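Local coordinates for protein MarR family transcriptional regulator (Staphylococcus epidermidis, PDB 5HLI) that probably binds DNA as a dimeric, redox-sensing transcriptional regulator of the MarR type, here captured in its disulfide form, at residues A[102-105]-A[106-110]. The protein carries 1 engineered substitution. Sequence-based numbering, arbitrary orientation.
Sequences TDNG and QQQQE
The carbonyl oxygens of T102, D103 and N104 each accept, four residues on, the amide N-H of Q106, Q107 and Q108, and these three i to i+4 bonds set up the first turns of helix 103-117. The bond from Q108 N to N104 O is short, 2.8 Å. How a helix begins is well illustrated by T102, the N-cap residue. With its hydroxyl turned back over the first turn, T102 OG1 takes the N-H of G105 at 2.9 Å, thereby satisfying one of the amides that no earlier turn can serve. That oxygen also bonds the carbonyl of G83, which N104 ND2 reaches too, so cap and first turn hold the same outside acceptor. N104 and Q108, one turn apart, lie on a common face. With CG anti to its own backbone N (chi1 168°), N104 carries its amide along the helix toward Q108, whose chain bends at chi2 (-78°), and N104 OD1 comes to 3.5 Å from Q108 CG; the two amide planes are inclined by 44°, and the meeting is van der Waals contact against the aliphatic part of the glutamine. On another side of the helix, Q107 runs out extended beyond CG, its CD lying 3.2 Å from D103 O, while Q107 NE2 passes D103 CB at 4.1 Å. Past this point the regular pattern falters and the helix is kinked: Q109 N stands 3.8 Å from G105 O, its acceptor in a regular turn, and bonds back to Q106 O at 3.3 Å, while G105 O takes W51 NE1 of helix 41-52 as donor instead. In the winged-helix fold of MarR proteins this helix start directly follows wing strand 97-101, and Q108 packs on F37 and on W84, just before strand 85-89.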
loop_
_atom_site.group_PDB
_atom_site.type_symbol
_atom_site.label_atom_id
_atom_site.label_comp_id
_atom_site.label_asym_id
_atom_site.label_seq_id
_atom_site.Cartn_x
_atom_site.Cartn_y
_atom_site.Cartn_z
ATOM N N THR A 102 -28.041 8.744 -6.516
ATOM C CA THR A 102 -29.296 8.840 -5.792
ATOM C C THR A 102 -29.183 9.912 -4.711
ATOM O O THR A 102 -28.099 10.434 -4.428
ATOM C CB THR A 102 -29.670 7.494 -5.165
ATOM O OG1 THR A 102 -28.671 7.112 -4.209
ATOM C CG2 THR A 102 -29.780 6.416 -6.233
ATOM N N ASP A 103 -30.326 10.256 -4.113
ATOM C CA ASP A 103 -30.298 11.142 -2.953
ATOM C C ASP A 103 -29.404 10.572 -1.861
ATOM O O ASP A 103 -28.614 11.300 -1.248
ATOM C CB ASP A 103 -31.713 11.370 -2.419
ATOM C CG ASP A 103 -32.554 12.231 -3.341
ATOM O OD1 ASP A 103 -31.972 12.975 -4.156
ATOM O OD2 ASP A 103 -33.800 12.171 -3.242
ATOM N N ASN A 104 -29.503 9.263 -1.618
ATOM C CA ASN A 104 -28.632 8.623 -0.639
ATOM C C ASN A 104 -27.172 8.677 -1.076
ATOM O O ASN A 104 -26.288 8.975 -0.265
ATOM C CB ASN A 104 -29.076 7.180 -0.411
ATOM C CG ASN A 104 -28.053 6.370 0.359
ATOM O OD1 ASN A 104 -27.859 6.574 1.556
ATOM N ND2 ASN A 104 -27.401 5.437 -0.323
ATOM N N GLY A 105 -26.900 8.399 -2.354
ATOM C CA GLY A 105 -25.529 8.470 -2.842
ATOM C C GLY A 105 -24.919 9.849 -2.673
ATOM O O GLY A 105 -23.731 9.983 -2.368
ATOM N N GLN A 106 -25.724 10.891 -2.863
ATOM C CA GLN A 106 -25.241 12.249 -2.641
ATOM C C GLN A 106 -24.992 12.508 -1.158
ATOM O O GLN A 106 -23.951 13.062 -0.778
ATOM C CB GLN A 106 -26.247 13.250 -3.211
ATOM C CG GLN A 106 -25.714 14.673 -3.306
ATOM C CD GLN A 106 -24.806 14.870 -4.501
ATOM O OE1 GLN A 106 -25.265 14.900 -5.640
ATOM N NE2 GLN A 106 -23.514 15.001 -4.250
ATOM N N GLN A 107 -25.937 12.108 -0.303
ATOM C CA GLN A 107 -25.788 12.339 1.131
ATOM C C GLN A 107 -24.627 11.547 1.717
ATOM O O GLN A 107 -24.011 11.984 2.695
ATOM C CB GLN A 107 -27.085 11.984 1.860
ATOM C CG GLN A 107 -28.265 12.873 1.503
ATOM C CD GLN A 107 -29.604 12.181 1.699
ATOM O OE1 GLN A 107 -29.673 11.076 2.238
ATOM N NE2 GLN A 107 -30.676 12.835 1.264
ATOM N N GLN A 108 -24.313 10.386 1.143
ATOM C CA GLN A 108 -23.250 9.553 1.692
ATOM C C GLN A 108 -21.860 10.133 1.474
ATOM O O GLN A 108 -20.910 9.641 2.091
ATOM C CB GLN A 108 -23.320 8.147 1.093
ATOM C CG GLN A 108 -24.474 7.289 1.603
ATOM C CD GLN A 108 -24.217 6.703 2.980
ATOM O OE1 GLN A 108 -24.008 7.430 3.948
ATOM N NE2 GLN A 108 -24.232 5.378 3.070
ATOM N N GLN A 109 -21.714 11.154 0.622
ATOM C CA GLN A 109 -20.393 11.730 0.382
ATOM C C GLN A 109 -19.762 12.217 1.679
ATOM O O GLN A 109 -18.610 11.885 1.985
ATOM C CB GLN A 109 -20.476 12.878 -0.626
ATOM C CG GLN A 109 -19.123 13.549 -0.865
ATOM C CD GLN A 109 -19.170 14.659 -1.898
ATOM O OE1 GLN A 109 -20.228 14.980 -2.439
ATOM N NE2 GLN A 109 -18.015 15.253 -2.175
ATOM N N GLU A 110 -20.505 13.000 2.462
ATOM C CA GLU A 110 -19.940 13.548 3.689
ATOM C C GLU A 110 -19.760 12.476 4.756
ATOM O O GLU A 110 -18.871 12.599 5.608
ATOM C CB GLU A 110 -20.817 14.689 4.209
ATOM C CG GLU A 110 -22.208 14.277 4.643
ATOM C CD GLU A 110 -23.073 15.467 5.020
ATOM O OE1 GLU A 110 -23.740 16.027 4.123
ATOM O OE2 GLU A 110 -23.076 15.849 6.209
#